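Long-range contact in 6-phosphogluconate dehydratase (Shewanella oneidensis, PDB 2GP4), which catalyses the dehydration of 6-phosphogluconate, a lyase reaction of the Entner-Doudoroff pathway: residues Val464-Leu477 / Leu486-Gly498. Residues are numbered along the deposited sequence; the frame is centred on the assembly and turned at random.
Sequences VEAPAVVIDDQNKL and LDRDCVVVVKGQG
Five backbone hydrogen bonds zip strand 463-471 to strand 490-494 in parallel register, a compact worked example of how a beta-alpha-beta unit closes. V491 N donates to P467 O (2.9 Å), V491 O receives V469 N, V469 O receives V493 N (2.7 Å), V493 O receives I471 N, and I471 O receives K495 N, the last bond carrying the pattern one residue beyond the second strand. V469 and I471 thus each spend both N-H and C=O on the second segment. Beyond the strand ends the link becomes looser: Q497, bent at chi2 (-54°), folds NE2 back onto K495 O (3.0 Å) within its own segment, while OE1 takes a bond from water 1, which in turn accepts from Q474 N; OE1 is also held by N502.

Side chains alternate between the two faces. On one, the CG1 branch of V469, anti to its backbone nitrogen (chi1 169°), meets L486 CD2 at 3.7 Å, and the CG2 branch rests against C490 CB and R488 NH2 (3.7 Å), whose guanidinium is hydrogen-bonded through NE to A485 O. L477 CD1 touches both L486 CD1 and V492 CG1, 3.7 Å from each, its side chain nearly perpendicular to that of L486. Farther along, I471 and V494 run alongside each other in the same direction, with CD1 of the former 4.1 Å from CG2 of the latter. The other face carries A468, V470, V491 and V493; here the extended chain of K495 passes V470, CE touching CG1 at 3.7 Å, before NZ bonds to T588.

Helix 477-482 makes the crossover, its L480 lying on V469 and I471 and its F481 on L486. Within the mixed sheet the pair is flanked by strand 563-567 beside 463-471 and strand 524-528 beside 490-494.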
loop_
_atom_site.group_PDB
_atom_site.type_symbol
_atom_site.label_atom_id
_atom_site.label_comp_id
_atom_site.label_asym_id
_atom_site.label_seq_id
_atom_site.Cartn_x
_atom_site.Cartn_y
_atom_site.Cartn_z
ATOM N N VAL A 464 -24.394 -4.207 -9.673
ATOM C CA VAL A 464 -25.436 -4.773 -8.824
ATOM C C VAL A 464 -26.342 -3.669 -8.288
ATOM O O VAL A 464 -25.879 -2.724 -7.643
ATOM C CB VAL A 464 -24.873 -5.611 -7.637
ATOM C CG1 VAL A 464 -26.006 -6.093 -6.711
ATOM C CG2 VAL A 464 -24.056 -6.801 -8.133
ATOM N N GLU A 465 -27.633 -3.797 -8.585
ATOM C CA GLU A 465 -28.661 -2.942 -8.024
ATOM C C GLU A 465 -29.616 -3.846 -7.246
ATOM O O GLU A 465 -30.325 -4.669 -7.834
ATOM C CB GLU A 465 -29.392 -2.181 -9.128
ATOM C CG GLU A 465 -30.367 -1.128 -8.617
ATOM C CD GLU A 465 -31.175 -0.486 -9.730
ATOM O OE1 GLU A 465 -30.595 0.281 -10.528
ATOM O OE2 GLU A 465 -32.395 -0.743 -9.805
ATOM N N ALA A 466 -29.607 -3.698 -5.924
ATOM C CA ALA A 466 -30.287 -4.629 -5.031
ATOM C C ALA A 466 -30.656 -3.972 -3.694
ATOM O O ALA A 466 -30.000 -3.016 -3.280
ATOM C CB ALA A 466 -29.405 -5.839 -4.797
ATOM N N PRO A 467 -31.720 -4.473 -3.026
ATOM C CA PRO A 467 -32.088 -3.991 -1.688
ATOM C C PRO A 467 -30.957 -4.146 -0.664
ATOM O O PRO A 467 -30.132 -5.062 -0.778
ATOM C CB PRO A 467 -33.288 -4.875 -1.311
ATOM C CG PRO A 467 -33.223 -6.051 -2.245
ATOM C CD PRO A 467 -32.658 -5.508 -3.505
ATOM N N ALA A 468 -30.924 -3.255 0.323
ATOM C CA ALA A 468 -29.833 -3.215 1.298
ATOM C C ALA A 468 -30.059 -4.145 2.477
ATOM O O ALA A 468 -31.202 -4.418 2.864
ATOM C CB ALA A 468 -29.608 -1.797 1.795
ATOM N N VAL A 469 -28.946 -4.622 3.035
ATOM C CA VAL A 469 -28.932 -5.399 4.269
ATOM C C VAL A 469 -27.870 -4.784 5.196
ATOM O O VAL A 469 -26.670 -4.901 4.947
ATOM C CB VAL A 469 -28.659 -6.909 3.990
ATOM C CG1 VAL A 469 -28.389 -7.659 5.283
ATOM C CG2 VAL A 469 -29.842 -7.542 3.240
ATOM N N VAL A 470 -28.328 -4.122 6.255
ATOM C CA VAL A 470 -27.464 -3.298 7.104
ATOM C C VAL A 470 -27.046 -4.011 8.385
ATOM O O VAL A 470 -27.887 -4.532 9.115
ATOM C CB VAL A 470 -28.139 -1.936 7.472
ATOM C CG1 VAL A 470 -27.150 -1.010 8.168
ATOM C CG2 VAL A 470 -28.705 -1.249 6.232
ATOM N N ILE A 471 -25.740 -4.036 8.639
ATOM C CA ILE A 471 -25.182 -4.479 9.922
ATOM C C ILE A 471 -24.043 -3.547 10.347
ATOM O O ILE A 471 -23.419 -2.908 9.504
ATOM C CB ILE A 471 -24.705 -5.958 9.892
ATOM C CG1 ILE A 471 -23.803 -6.223 8.682
ATOM C CG2 ILE A 471 -25.905 -6.904 9.881
ATOM C CD1 ILE A 471 -22.980 -7.499 8.786
ATOM N N ASP A 472 -23.784 -3.455 11.651
ATOM C CA ASP A 472 -22.719 -2.579 12.149
ATOM C C ASP A 472 -21.577 -3.348 12.804
ATOM O O ASP A 472 -20.730 -2.775 13.496
ATOM C CB ASP A 472 -23.276 -1.478 13.070
ATOM C CG ASP A 472 -24.008 -2.022 14.289
ATOM O OD1 ASP A 472 -23.841 -3.207 14.652
ATOM O OD2 ASP A 472 -24.755 -1.233 14.903
ATOM N N ASP A 473 -21.565 -4.653 12.563
ATOM C CA ASP A 473 -20.554 -5.551 13.090
ATOM C C ASP A 473 -20.518 -6.742 12.153
ATOM O O ASP A 473 -21.553 -7.347 11.877
ATOM C CB ASP A 473 -20.934 -5.989 14.508
ATOM C CG ASP A 473 -19.840 -6.785 15.203
ATOM O OD1 ASP A 473 -19.116 -7.564 14.541
ATOM O OD2 ASP A 473 -19.720 -6.648 16.442
ATOM N N GLN A 474 -19.327 -7.077 11.662
ATOM C CA GLN A 474 -19.167 -8.177 10.712
ATOM C C GLN A 474 -19.588 -9.537 11.298
ATOM O O GLN A 474 -19.873 -10.478 10.554
ATOM C CB GLN A 474 -17.735 -8.228 10.169
ATOM C CG GLN A 474 -16.677 -8.733 11.156
ATOM C CD GLN A 474 -15.399 -9.194 10.464
ATOM O OE1 GLN A 474 -15.389 -9.470 9.260
ATOM N NE2 GLN A 474 -14.315 -9.282 11.226
ATOM N N ASN A 475 -19.623 -9.627 12.626
ATOM C CA ASN A 475 -20.022 -10.852 13.310
ATOM C C ASN A 475 -21.523 -11.143 13.231
ATOM O O ASN A 475 -21.938 -12.289 13.394
ATOM C CB ASN A 475 -19.556 -10.832 14.766
ATOM C CG ASN A 475 -18.049 -10.746 14.892
ATOM O OD1 ASN A 475 -17.319 -11.618 14.422
ATOM N ND2 ASN A 475 -17.575 -9.687 15.529
ATOM N N LYS A 476 -22.321 -10.106 12.972
ATOM C CA LYS A 476 -23.774 -10.227 12.836
ATOM C C LYS A 476 -24.211 -10.901 11.531
ATOM O O LYS A 476 -25.383 -11.267 11.379
ATOM C CB LYS A 476 -24.426 -8.845 12.921
ATOM C CG LYS A 476 -24.503 -8.261 14.314
ATOM C CD LYS A 476 -25.161 -6.897 14.275
ATOM C CE LYS A 476 -25.571 -6.435 15.666
ATOM N NZ LYS A 476 -24.430 -5.902 16.445
ATOM N N LEU A 477 -23.268 -11.068 10.603
ATOM C CA LEU A 477 -23.564 -11.553 9.258
ATOM C C LEU A 477 -23.962 -13.029 9.201
ATOM O O LEU A 477 -24.865 -13.400 8.448
ATOM C CB LEU A 477 -22.381 -11.289 8.315
ATOM C CG LEU A 477 -22.623 -11.586 6.828
ATOM C CD1 LEU A 477 -23.577 -10.556 6.228
ATOM C CD2 LEU A 477 -21.315 -11.646 6.047
ATOM N N LEU A 486 -30.159 -13.791 3.443
ATOM C CA LEU A 486 -29.274 -13.335 2.361
ATOM C C LEU A 486 -29.407 -14.161 1.076
ATOM O O LEU A 486 -28.724 -13.890 0.087
ATOM C CB LEU A 486 -27.813 -13.326 2.821
ATOM C CG LEU A 486 -27.411 -12.559 4.082
ATOM C CD1 LEU A 486 -25.939 -12.798 4.383
ATOM C CD2 LEU A 486 -27.704 -11.070 3.941
ATOM N N ASP A 487 -30.284 -15.163 1.093
ATOM C CA ASP A 487 -30.495 -16.032 -0.064
ATOM C C ASP A 487 -31.340 -15.333 -1.132
ATOM O O ASP A 487 -32.357 -15.865 -1.594
ATOM C CB ASP A 487 -31.146 -17.355 0.365
ATOM C CG ASP A 487 -30.213 -18.238 1.189
ATOM O OD1 ASP A 487 -28.992 -17.953 1.268
ATOM O OD2 ASP A 487 -30.715 -19.232 1.764
ATOM N N ARG A 488 -30.905 -14.132 -1.505
ATOM C CA ARG A 488 -31.546 -13.306 -2.531
ATOM C C ARG A 488 -30.572 -12.224 -2.989
ATOM O O ARG A 488 -29.526 -12.026 -2.368
ATOM C CB ARG A 488 -32.859 -12.682 -2.025
ATOM C CG ARG A 488 -32.877 -12.229 -0.568
ATOM C CD ARG A 488 -32.295 -10.845 -0.394
ATOM N NE ARG A 488 -32.310 -10.406 1.000
ATOM C CZ ARG A 488 -33.205 -9.570 1.521
ATOM N NH1 ARG A 488 -34.184 -9.072 0.774
ATOM N NH2 ARG A 488 -33.119 -9.231 2.800
ATOM N N ASP A 489 -30.900 -11.543 -4.082
ATOM C CA ASP A 489 -30.127 -10.384 -4.508
ATOM C C ASP A 489 -30.151 -9.346 -3.387
ATOM O O ASP A 489 -31.222 -9.016 -2.869
ATOM C CB ASP A 489 -30.707 -9.781 -5.791
ATOM C CG ASP A 489 -30.683 -10.746 -6.969
ATOM O OD1 ASP A 489 -30.214 -11.893 -6.824
ATOM O OD2 ASP A 489 -31.149 -10.348 -8.052
ATOM N N CYS A 490 -28.976 -8.852 -3.004
ATOM C CA CYS A 490 -28.866 -7.861 -1.931
ATOM C C CYS A 490 -27.504 -7.171 -1.936
ATOM O O CYS A 490 -26.520 -7.716 -2.435
ATOM C CB CYS A 490 -29.111 -8.509 -0.561
ATOM S SG CYS A 490 -28.031 -9.917 -0.211
ATOM N N VAL A 491 -27.455 -5.963 -1.389
ATOM C CA VAL A 491 -26.184 -5.322 -1.091
ATOM C C VAL A 491 -26.005 -5.342 0.425
ATOM O O VAL A 491 -26.767 -4.708 1.151
ATOM C CB VAL A 491 -26.110 -3.878 -1.661
ATOM C CG1 VAL A 491 -24.792 -3.203 -1.276
ATOM C CG2 VAL A 491 -26.276 -3.889 -3.176
ATOM N N VAL A 492 -25.024 -6.106 0.897
ATOM C CA VAL A 492 -24.713 -6.173 2.329
ATOM C C VAL A 492 -23.902 -4.938 2.761
ATOM O O VAL A 492 -22.756 -4.741 2.331
ATOM C CB VAL A 492 -23.960 -7.473 2.692
ATOM C CG1 VAL A 492 -23.600 -7.504 4.179
ATOM C CG2 VAL A 492 -24.791 -8.698 2.321
ATOM N N VAL A 493 -24.522 -4.108 3.597
ATOM C CA VAL A 493 -23.917 -2.879 4.092
ATOM C C VAL A 493 -23.369 -3.116 5.490
ATOM O O VAL A 493 -24.113 -3.472 6.409
ATOM C CB VAL A 493 -24.947 -1.718 4.139
ATOM C CG1 VAL A 493 -24.358 -0.473 4.828
ATOM C CG2 VAL A 493 -25.464 -1.388 2.734
ATOM N N VAL A 494 -22.064 -2.915 5.640
ATOM C CA VAL A 494 -21.394 -3.065 6.920
ATOM C C VAL A 494 -20.857 -1.704 7.358
ATOM O O VAL A 494 -19.896 -1.186 6.788
ATOM C CB VAL A 494 -20.246 -4.091 6.846
ATOM C CG1 VAL A 494 -19.706 -4.382 8.237
ATOM C CG2 VAL A 494 -20.712 -5.389 6.164
ATOM N N LYS A 495 -21.486 -1.122 8.370
ATOM C CA LYS A 495 -21.112 0.209 8.806
ATOM C C LYS A 495 -20.403 0.182 10.161
ATOM O O LYS A 495 -20.304 -0.876 10.797
ATOM C CB LYS A 495 -22.336 1.133 8.815
ATOM C CG LYS A 495 -23.491 0.645 9.673
ATOM C CD LYS A 495 -24.571 1.695 9.757
ATOM C CE LYS A 495 -25.656 1.279 10.732
ATOM N NZ LYS A 495 -26.780 2.253 10.700
ATOM N N GLY A 496 -19.894 1.344 10.571
ATOM C CA GLY A 496 -19.134 1.486 11.815
ATOM C C GLY A 496 -17.792 0.781 11.759
ATOM O O GLY A 496 -17.304 0.272 12.771
ATOM N N GLN A 497 -17.194 0.753 10.571
ATOM C CA GLN A 497 -15.958 0.008 10.353
ATOM C C GLN A 497 -14.827 0.906 9.856
ATOM O O GLN A 497 -13.755 0.423 9.495
ATOM C CB GLN A 497 -16.188 -1.160 9.373
ATOM C CG GLN A 497 -17.286 -2.159 9.767
ATOM C CD GLN A 497 -17.121 -2.742 11.167
ATOM O OE1 GLN A 497 -16.038 -3.194 11.554
ATOM N NE2 GLN A 497 -18.212 -2.742 11.933
ATOM N N GLY A 498 -15.069 2.213 9.847
ATOM C CA GLY A 498 -14.072 3.174 9.403
ATOM C C GLY A 498 -12.991 3.428 10.439
ATOM O O GLY A 498 -13.064 2.909 11.560
HETATM O O HOH W 1 -16.849 -5.574 12.614
#